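Local coordinates for sensor protein (Haloarcula marismortui ATCC 43049, PDB 3BWL) that probably acts as a sensor histidine kinase, passing phosphate from ATP to a protein histidine, and is represented here by its indole-3-carbaldehyde-bound PAS domain, at residues A[24-29]-A[41-46]; A[103-108]-A[120-125]. One frame throughout, in Å; residues are numbered along the deposited sequence. Where two conformers were deposited one is given.

Interaction 1: residues A[24-29]-A[41-46]; sequences ENSPDM and EVNQRF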
ATOM      1  N   GLU A  24       6.311   2.411   3.618  1.00 17.98           N
ATOM      2  CA  GLU A  24       7.677   2.184   3.146  1.00 19.26           C
ATOM      3  C   GLU A  24       7.953   0.693   2.865  1.00 19.33           C
ATOM      4  O   GLU A  24       8.746   0.340   1.960  1.00 19.23           O
ATOM      5  CB  GLU A  24       8.689   2.753   4.152  1.00 20.43           C
ATOM      6  CG  GLU A  24       8.535   4.274   4.414  1.00 22.76           C
ATOM      7  CD  GLU A  24       8.729   5.168   3.167  1.00 28.64           C
ATOM      8  OE1 GLU A  24       9.156   4.686   2.111  1.00 23.16           O
ATOM      9  OE2 GLU A  24       8.445   6.398   3.244  1.00 31.06           O
ATOM     10  N   ASN A  25       7.319  -0.172   3.661  1.00 18.72           N
ATOM     11  CA  ASN A  25       7.566  -1.618   3.601  1.00 18.68           C
ATOM     12  C   ASN A  25       6.662  -2.341   2.599  1.00 17.96           C
ATOM     13  O   ASN A  25       6.870  -3.530   2.328  1.00 17.72           O
ATOM     14  CB  ASN A  25       7.421  -2.272   4.999  1.00 18.24           C
ATOM     15  CG  ASN A  25       8.612  -2.014   5.872  1.00 22.88           C
ATOM     16  OD1 ASN A  25       9.636  -2.649   5.713  1.00 22.02           O
ATOM     17  ND2 ASN A  25       8.493  -1.074   6.785  1.00 22.25           N
ATOM     18  N   SER A  26       5.644  -1.634   2.076  1.00 16.78           N
ATOM     19  CA  SER A  26       4.752  -2.229   1.048  1.00 16.78           C
ATOM     20  C   SER A  26       5.545  -3.191   0.113  1.00 16.93           C
ATOM     21  O   SER A  26       6.542  -2.794  -0.440  1.00 16.92           O
ATOM     22  CB  SER A  26       4.109  -1.124   0.203  1.00 16.36           C
ATOM     23  OG  SER A  26       3.310  -1.747  -0.799  1.00 20.21           O
ATOM     24  N   PRO A  27       5.109  -4.468  -0.043  1.00 16.79           N
ATOM     25  CA  PRO A  27       5.881  -5.378  -0.926  1.00 16.04           C
ATOM     26  C   PRO A  27       5.811  -4.927  -2.386  1.00 16.63           C
ATOM     27  O   PRO A  27       6.659  -5.306  -3.193  1.00 16.07           O
ATOM     28  CB  PRO A  27       5.233  -6.742  -0.719  1.00 16.78           C
ATOM     29  CG  PRO A  27       3.857  -6.442  -0.153  1.00 16.23           C
ATOM     30  CD  PRO A  27       4.017  -5.171   0.653  1.00 18.26           C
ATOM     31  N   ASP A  28       4.791  -4.113  -2.710  1.00 15.53           N
ATOM     32  CA  ASP A  28       4.660  -3.527  -4.046  1.00 16.82           C
ATOM     33  C   ASP A  28       5.114  -2.064  -4.042  1.00 16.86           C
ATOM     34  O   ASP A  28       5.104  -1.386  -3.014  1.00 17.62           O
ATOM     35  CB  ASP A  28       3.214  -3.614  -4.559  1.00 16.76           C
ATOM     36  CG  ASP A  28       2.771  -5.042  -4.816  1.00 17.03           C
ATOM     37  OD1 ASP A  28       3.528  -5.845  -5.394  1.00 16.26           O
ATOM     38  OD2 ASP A  28       1.638  -5.372  -4.422  1.00 22.78           O
HETATM   39  N   MSE A  29       5.591  -1.616  -5.195  1.00 16.20           N
HETATM   40  CA  MSE A  29       6.117  -0.245  -5.343  1.00 16.21           C
HETATM   41  C   MSE A  29       4.954   0.738  -5.310  1.00 15.81           C
HETATM   42  O   MSE A  29       3.867   0.424  -5.855  1.00 16.41           O
HETATM   43  CB  MSE A  29       6.814  -0.125  -6.691  1.00 16.53           C
HETATM   44  CG  MSE A  29       7.920  -1.164  -6.860  1.00 16.02           C
HETATM   45 SE   MSE A  29       8.487  -1.346  -8.696  0.60 18.71          SE
HETATM   46  CE  MSE A  29       9.092   0.440  -9.033  1.00 23.41           C
ATOM     47  N   GLU A  41       5.771  11.721  -4.671  1.00 20.07           N
ATOM     48  CA  GLU A  41       6.201  10.930  -3.542  1.00 20.78           C
ATOM     49  C   GLU A  41       6.415   9.524  -4.096  1.00 19.48           C
ATOM     50  O   GLU A  41       5.729   9.120  -5.048  1.00 18.88           O
ATOM     51  CB  GLU A  41       5.109  10.852  -2.471  1.00 20.40           C
ATOM     52  CG  GLU A  41       5.532  10.304  -1.106  1.00 24.94           C
ATOM     53  CD  GLU A  41       4.559  10.683   0.004  1.00 25.42           C
ATOM     54  OE1 GLU A  41       3.399  11.100  -0.298  1.00 33.42           O
ATOM     55  OE2 GLU A  41       4.958  10.582   1.181  1.00 35.12           O
ATOM     56  N   VAL A  42       7.328   8.797  -3.449  1.00 18.36           N
ATOM     57  CA  VAL A  42       7.623   7.390  -3.742  1.00 19.17           C
ATOM     58  C   VAL A  42       7.941   6.689  -2.431  1.00 18.20           C
ATOM     59  O   VAL A  42       8.459   7.330  -1.490  1.00 19.37           O
ATOM     60  CB  VAL A  42       8.849   7.184  -4.686  1.00 19.32           C
ATOM     61  CG1 VAL A  42       8.526   7.574  -6.145  1.00 21.26           C
ATOM     62  CG2 VAL A  42      10.090   7.957  -4.193  1.00 20.60           C
ATOM     63  N   ASN A  43       7.610   5.399  -2.334  1.00 17.43           N
ATOM     64  CA  ASN A  43       8.026   4.638  -1.165  1.00 18.04           C
ATOM     65  C   ASN A  43       9.415   4.017  -1.370  1.00 17.79           C
ATOM     66  O   ASN A  43       9.991   4.086  -2.456  1.00 17.59           O
ATOM     67  CB  ASN A  43       6.971   3.590  -0.726  1.00 18.43           C
ATOM     68  CG  ASN A  43       6.923   2.337  -1.642  1.00 16.32           C
ATOM     69  OD1 ASN A  43       7.393   2.340  -2.795  1.00 16.75           O
ATOM     70  ND2 ASN A  43       6.336   1.265  -1.116  1.00 16.24           N
ATOM     71  N   GLN A  44       9.979   3.491  -0.294  1.00 17.53           N
ATOM     72  CA  GLN A  44      11.335   2.929  -0.367  0.50 18.44           C
ATOM     73  C   GLN A  44      11.365   1.752  -1.339  1.00 18.45           C
ATOM     74  O   GLN A  44      12.361   1.570  -2.056  1.00 18.12           O
ATOM     75  CB  GLN A  44      11.882   2.540   1.015  0.50 18.95           C
ATOM     76  CG  GLN A  44      13.239   1.789   0.934  0.50 23.08           C
ATOM     77  CD  GLN A  44      14.410   2.688   0.564  0.50 26.59           C
ATOM     78  OE1 GLN A  44      14.768   3.598   1.311  0.50 30.73           O
ATOM     79  NE2 GLN A  44      15.031   2.414  -0.584  0.50 28.79           N
ATOM     80  N   ARG A  45      10.261   0.984  -1.400  1.00 17.63           N
ATOM     81  CA  ARG A  45      10.182  -0.162  -2.312  1.00 16.71           C
ATOM     82  C   ARG A  45      10.413   0.283  -3.789  1.00 17.27           C
ATOM     83  O   ARG A  45      11.130  -0.378  -4.533  1.00 16.76           O
ATOM     84  CB  ARG A  45       8.849  -0.910  -2.153  1.00 16.61           C
ATOM     85  CG  ARG A  45       8.817  -2.252  -2.917  1.00 17.03           C
ATOM     86  CD  ARG A  45       9.703  -3.321  -2.323  1.00 17.57           C
ATOM     87  NE  ARG A  45       9.187  -3.707  -0.992  1.00 16.18           N
ATOM     88  CZ  ARG A  45       9.731  -4.598  -0.159  1.00 19.06           C
ATOM     89  NH1 ARG A  45      10.840  -5.236  -0.477  1.00 19.77           N
ATOM     90  NH2 ARG A  45       9.141  -4.864   1.010  1.00 17.02           N
ATOM     91  N   PHE A  46       9.778   1.372  -4.192  1.00 16.68           N
ATOM     92  CA  PHE A  46       9.948   1.912  -5.548  1.00 17.73           C
ATOM     93  C   PHE A  46      11.425   2.169  -5.833  1.00 18.48           C
ATOM     94  O   PHE A  46      11.951   1.720  -6.849  1.00 17.86           O
ATOM     95  CB  PHE A  46       9.131   3.198  -5.685  1.00 18.12           C
ATOM     96  CG  PHE A  46       9.150   3.782  -7.070  1.00 18.01           C
ATOM     97  CD1 PHE A  46       8.066   3.594  -7.913  1.00 20.09           C
ATOM     98  CD2 PHE A  46      10.242   4.514  -7.514  1.00 19.09           C
ATOM     99  CE1 PHE A  46       8.062   4.118  -9.213  1.00 17.73           C
ATOM    100  CE2 PHE A  46      10.274   5.055  -8.815  1.00 20.61           C
ATOM    101  CZ  PHE A  46       9.171   4.878  -9.653  1.00 20.66           C
TER
HETATM  102  O   HOH W   1       9.019   7.598   1.229  1.00 39.83           O
HETATM  103  O   HOH W   2      10.596  -5.041   4.027  1.00 31.53           O

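Interaction 2: residues A[103-108]-A[120-125]; sequences VEVHLL and AISRDI. With I3A (1H-indole-3-carbaldehyde), chain F.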
ATOM      1  N   VAL A 103       5.646  -4.719 -15.150  1.00 17.00           N
ATOM      2  CA  VAL A 103       4.768  -4.499 -14.009  1.00 16.72           C
ATOM      3  C   VAL A 103       3.335  -4.378 -14.456  1.00 16.20           C
ATOM      4  O   VAL A 103       3.050  -4.044 -15.623  1.00 15.87           O
ATOM      5  CB  VAL A 103       5.134  -3.198 -13.224  1.00 15.98           C
ATOM      6  CG1 VAL A 103       6.522  -3.342 -12.594  1.00 15.97           C
ATOM      7  CG2 VAL A 103       5.121  -1.958 -14.184  1.00 17.06           C
ATOM      8  N   GLU A 104       2.443  -4.695 -13.539  1.00 16.33           N
ATOM      9  CA  GLU A 104       1.069  -4.248 -13.671  1.00 15.51           C
ATOM     10  C   GLU A 104       0.859  -3.124 -12.682  1.00 16.77           C
ATOM     11  O   GLU A 104       1.024  -3.320 -11.448  1.00 17.06           O
ATOM     12  CB  GLU A 104       0.061  -5.362 -13.413  1.00 16.88           C
ATOM     13  CG  GLU A 104      -1.383  -4.861 -13.553  1.00 16.14           C
ATOM     14  CD  GLU A 104      -2.405  -5.923 -13.231  1.00 23.70           C
ATOM     15  OE1 GLU A 104      -2.483  -6.352 -12.053  1.00 23.06           O
ATOM     16  OE2 GLU A 104      -3.162  -6.318 -14.145  1.00 24.44           O
ATOM     17  N   VAL A 105       0.473  -1.965 -13.225  1.00 14.87           N
ATOM     18  CA  VAL A 105       0.222  -0.781 -12.421  1.00 15.59           C
ATOM     19  C   VAL A 105      -1.253  -0.717 -12.100  1.00 16.29           C
ATOM     20  O   VAL A 105      -2.102  -0.886 -13.007  1.00 16.77           O
ATOM     21  CB  VAL A 105       0.574   0.532 -13.212  1.00 16.69           C
ATOM     22  CG1 VAL A 105       0.393   1.719 -12.332  1.00 16.13           C
ATOM     23  CG2 VAL A 105       2.005   0.499 -13.702  1.00 16.60           C
ATOM     24  N   HIS A 106      -1.580  -0.566 -10.820  1.00 16.24           N
ATOM     25  CA  HIS A 106      -2.978  -0.265 -10.443  1.00 16.09           C
ATOM     26  C   HIS A 106      -2.996   1.217 -10.069  1.00 17.09           C
ATOM     27  O   HIS A 106      -2.421   1.615  -9.055  1.00 16.68           O
ATOM     28  CB  HIS A 106      -3.447  -1.164  -9.256  1.00 14.78           C
ATOM     29  CG  HIS A 106      -4.931  -1.253  -9.101  1.00 16.58           C
ATOM     30  ND1 HIS A 106      -5.531  -2.093  -8.186  1.00 17.85           N
ATOM     31  CD2 HIS A 106      -5.944  -0.616  -9.747  1.00 19.67           C
ATOM     32  CE1 HIS A 106      -6.851  -1.973  -8.274  1.00 19.21           C
ATOM     33  NE2 HIS A 106      -7.129  -1.095  -9.224  1.00 17.10           N
ATOM     34  N   LEU A 107      -3.670   2.033 -10.916  1.00 17.39           N
ATOM     35  CA  LEU A 107      -3.608   3.451 -10.772  1.00 16.87           C
ATOM     36  C   LEU A 107      -4.957   4.024 -10.317  1.00 17.62           C
ATOM     37  O   LEU A 107      -6.020   3.618 -10.813  1.00 17.44           O
ATOM     38  CB  LEU A 107      -3.219   4.058 -12.124  1.00 15.75           C
ATOM     39  CG  LEU A 107      -3.028   5.572 -12.251  1.00 17.45           C
ATOM     40  CD1 LEU A 107      -1.818   5.985 -11.439  1.00 18.95           C
ATOM     41  CD2 LEU A 107      -2.750   5.928 -13.701  1.00 18.94           C
ATOM     42  N   LEU A 108      -4.888   4.987  -9.400  1.00 17.85           N
ATOM     43  CA  LEU A 108      -6.074   5.629  -8.825  1.00 17.67           C
ATOM     44  C   LEU A 108      -5.960   7.133  -8.960  1.00 17.51           C
ATOM     45  O   LEU A 108      -4.909   7.677  -8.656  1.00 17.91           O
ATOM     46  CB  LEU A 108      -6.126   5.302  -7.310  1.00 16.38           C
ATOM     47  CG  LEU A 108      -7.145   6.081  -6.466  1.00 17.35           C
ATOM     48  CD1 LEU A 108      -8.631   5.793  -6.872  1.00 16.34           C
ATOM     49  CD2 LEU A 108      -6.949   5.827  -4.981  1.00 17.89           C
ATOM     50  N   ALA A 120      -0.242   5.129  -7.543  1.00 17.37           N
ATOM     51  CA  ALA A 120       0.088   3.985  -8.397  1.00 17.29           C
ATOM     52  C   ALA A 120       0.764   2.901  -7.583  1.00 15.93           C
ATOM     53  O   ALA A 120       1.754   3.136  -6.935  1.00 16.88           O
ATOM     54  CB  ALA A 120       0.985   4.407  -9.551  1.00 17.62           C
ATOM     55  N   ILE A 121       0.164   1.727  -7.592  1.00 16.27           N
ATOM     56  CA  ILE A 121       0.762   0.552  -6.971  1.00 16.42           C
ATOM     57  C   ILE A 121       1.234  -0.374  -8.115  1.00 17.34           C
ATOM     58  O   ILE A 121       0.424  -0.899  -8.901  1.00 17.73           O
ATOM     59  CB  ILE A 121      -0.254  -0.186  -6.018  1.00 17.06           C
ATOM     60  CG1 ILE A 121      -1.014   0.801  -5.102  1.00 17.92           C
ATOM     61  CG2 ILE A 121       0.442  -1.289  -5.248  1.00 16.20           C
ATOM     62  CD1 ILE A 121      -0.175   1.702  -4.215  1.00 22.48           C
ATOM     63  N   SER A 122       2.537  -0.556  -8.218  1.00 15.12           N
ATOM     64  CA  SER A 122       3.135  -1.389  -9.300  1.00 15.38           C
ATOM     65  C   SER A 122       3.563  -2.753  -8.776  1.00 16.34           C
ATOM     66  O   SER A 122       4.297  -2.847  -7.772  1.00 16.13           O
ATOM     67  CB  SER A 122       4.324  -0.659  -9.936  1.00 15.35           C
ATOM     68  OG  SER A 122       3.934   0.659 -10.382  1.00 17.14           O
ATOM     69  N   ARG A 123       3.062  -3.793  -9.430  1.00 15.60           N
ATOM     70  CA  ARG A 123       3.363  -5.170  -9.060  1.00 15.79           C
ATOM     71  C   ARG A 123       4.250  -5.813 -10.137  1.00 18.20           C
ATOM     72  O   ARG A 123       3.879  -5.836 -11.303  1.00 18.33           O
ATOM     73  CB  ARG A 123       2.093  -6.000  -8.852  1.00 16.70           C
ATOM     74  CG  ARG A 123       2.473  -7.377  -8.463  1.00 18.49           C
ATOM     75  CD  ARG A 123       1.362  -8.140  -7.852  1.00 17.59           C
ATOM     76  NE  ARG A 123       0.949  -7.505  -6.588  1.00 13.88           N
ATOM     77  CZ  ARG A 123      -0.004  -8.034  -5.830  1.00 15.62           C
ATOM     78  NH1 ARG A 123      -0.576  -9.187  -6.241  1.00 17.87           N
ATOM     79  NH2 ARG A 123      -0.370  -7.433  -4.700  1.00 14.98           N
ATOM     80  N   ASP A 124       5.401  -6.336  -9.725  1.00 17.78           N
ATOM     81  CA  ASP A 124       6.300  -7.047 -10.614  1.00 19.47           C
ATOM     82  C   ASP A 124       5.576  -8.285 -11.192  1.00 20.74           C
ATOM     83  O   ASP A 124       5.007  -9.109 -10.452  1.00 19.93           O
ATOM     84  CB  ASP A 124       7.554  -7.474  -9.822  1.00 20.94           C
ATOM     85  CG  ASP A 124       8.705  -7.942 -10.709  1.00 24.89           C
ATOM     86  OD1 ASP A 124       8.519  -8.244 -11.913  1.00 23.64           O
ATOM     87  OD2 ASP A 124       9.847  -7.977 -10.191  1.00 25.27           O
ATOM     88  N   ILE A 125       5.544  -8.371 -12.513  1.00 20.20           N
ATOM     89  CA  ILE A 125       4.954  -9.510 -13.173  1.00 23.00           C
ATOM     90  C   ILE A 125       6.009 -10.279 -13.989  1.00 24.50           C
ATOM     91  O   ILE A 125       5.660 -10.910 -14.995  1.00 26.77           O
ATOM     92  CB  ILE A 125       3.692  -9.101 -14.016  1.00 23.55           C
ATOM     93  CG1 ILE A 125       4.079  -8.127 -15.123  1.00 23.87           C
ATOM     94  CG2 ILE A 125       2.601  -8.560 -13.065  1.00 24.51           C
ATOM     95  CD1 ILE A 125       2.894  -7.565 -15.961  1.00 25.49           C
TER
HETATM   96  O   I3A F 601       2.494   5.787 -11.711  1.00 22.83           O
HETATM   97  C3' I3A F 601       3.177   4.911 -12.230  1.00 22.53           C
HETATM   98  C3  I3A F 601       3.072   4.651 -13.708  1.00 21.15           C
HETATM   99  C2  I3A F 601       3.923   3.697 -14.327  1.00 19.22           C
HETATM  100  N   I3A F 601       3.546   3.775 -15.646  1.00 20.34           N
HETATM  101  C8  I3A F 601       2.571   4.706 -15.853  1.00 20.60           C
HETATM  102  C9  I3A F 601       2.250   5.314 -14.642  1.00 21.46           C
HETATM  103  C4  I3A F 601       1.247   6.303 -14.577  1.00 20.37           C
HETATM  104  C5  I3A F 601       0.599   6.711 -15.773  1.00 21.08           C
HETATM  105  C6  I3A F 601       0.948   6.126 -17.001  1.00 20.68           C
HETATM  106  C7  I3A F 601       1.929   5.114 -17.033  1.00 21.71           C

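Interaction 1: residues A[24-29]-A[41-46]
Arg-45, on the first turn of helix 44-50, reaches across to the backbone that leaves helix 2-25 and follows it atom by atom. Its CB lies 3.4 Å from Ser-26 O. CG, set anti to the backbone N (chi1 -170°), stays beside that same oxygen and also comes near Pro-27 O, and CD lies equally far, 3.7 Å, from Ser-26 O and Pro-27 O. Bends at chi2 and chi3 then turn the guanidinium back, edge on, to the peptide oxygens where the chain gives up its helical course. NE donates to Ser-26 O at 2.9 Å and NH2 to Asn-25 O at 2.9 Å, both bonds nearly straight and both oxygens close to the guanidinium plane, although NH2 stands above the carbonyl plane of Asn-25. An alanine at this position would strip both carbonyls of these donors and is likely to leave the turn after helix 2-25 freer to move.

From the other segment, Glu-24 OE1 accepts from Gln-44 N at 2.8 Å, a bent bond (138°) at the start of helix 44-50. Beside it Asn-43 is the N-cap, its OD1 taking Phe-46 N at 2.9 Å. Its ND2 gives a weak bond to Asp-28 O and a further one to Phe-23 O, which ties the cap to the end of helix 2-25. Deeper in, the selenomethionine Met-29 lays its CE over a face of the Phe-46 ring, 3.9 Å from the centroid, as a CH-pi contact. Pro-27 O accepts a hydrogen bond from Arg-86 of the second subunit, so the turn faces the dimer partner. Backbone groups at the end of one helix and the start of the next thus find side-chain partners, consistent with a fixed junction between the N-terminal helix and the PAS core.

Interaction 2: residues A[103-108]-A[120-125]
Strands 103-108 and 120-124 run antiparallel, their axes 4.5 Å apart at closest and 159° between directions, with Glu-104 opposite Arg-123 and His-106 opposite Ile-121 as hydrogen-bonded pairs. Each pair exchanges two backbone bonds; the straightest, His-106 N to Ile-121 O, measures 2.8 Å with 176° at the hydrogen. Val-103, Val-105 and Leu-107 face Asp-124, Ser-122 and Ala-120 as the intervening non-hydrogen-bonded pairs.

On the face bearing Val-105, Leu-107 and Ala-120, small and branched side chains make a floor for the indole-3-carbaldehyde. Val-105 splits its methyls: CG1, anti to the backbone N (chi1 -176°), meets Ala-120 CB at 3.9 Å, while CG2 lies 3.8 Å from the ligand's C2. Leu-107 divides likewise, CD1 resting on Ala-120 CB at 3.7 Å and CD2 approaching C5 of the indole's benzene ring. The ligand's aldehyde oxygen, O, makes a close, non-polar approach of 3.0 Å to Ala-120 CB, while Asp-66, elsewhere in the pocket, supplies the ligand with a hydrogen bond. Ser-122 OG lies beside Val-105 CG2 and is hydrogen-bonded to Tyr-93.

This pairing belongs to the long hairpin of strands 100-112 and 115-124 in the antiparallel PAS sheet, whose concave side holds the ligand as in other PAS domains.

The opposite face, with Glu-104, His-106, Ile-121 and Arg-123, is turned to the second subunit, where Glu-104 OE1 forms a salt bridge with Arg-123 of that subunit; the reciprocal bridge uses Arg-123 of this chain, whose NH2 also holds Asp-28 of its own chain, and His-106 ND1 is hydrogen-bonded to Asp-28 of the second subunit. Ile-125, beyond the last pair, folds its CD1 back to 3.5 Å from Val-103 O, while its CG2 lies beside Glu-104 CB.

In the fold
From the N terminus, the long helix 2-25 runs into the turn that opens interaction 1; the chain passes through strand 29-33 and turns back in strand 39-42, where 41-46 closes the loop, bringing the start of helix 44-50 against the end of the first helix. Only after helix 71-79 and strand 86-94 does interaction 2 begin; its loop is the hairpin between 103-108 and 120-125. The two loops are in series, neither nested nor crossed. They meet because strand 29-33 lies beside strand 115-124: Met-29 O pairs with Ser-122 N, and Asp-28 forms a salt bridge with Arg-123. Together they tie the N-terminal helix to the sheet, and both touch the second subunit.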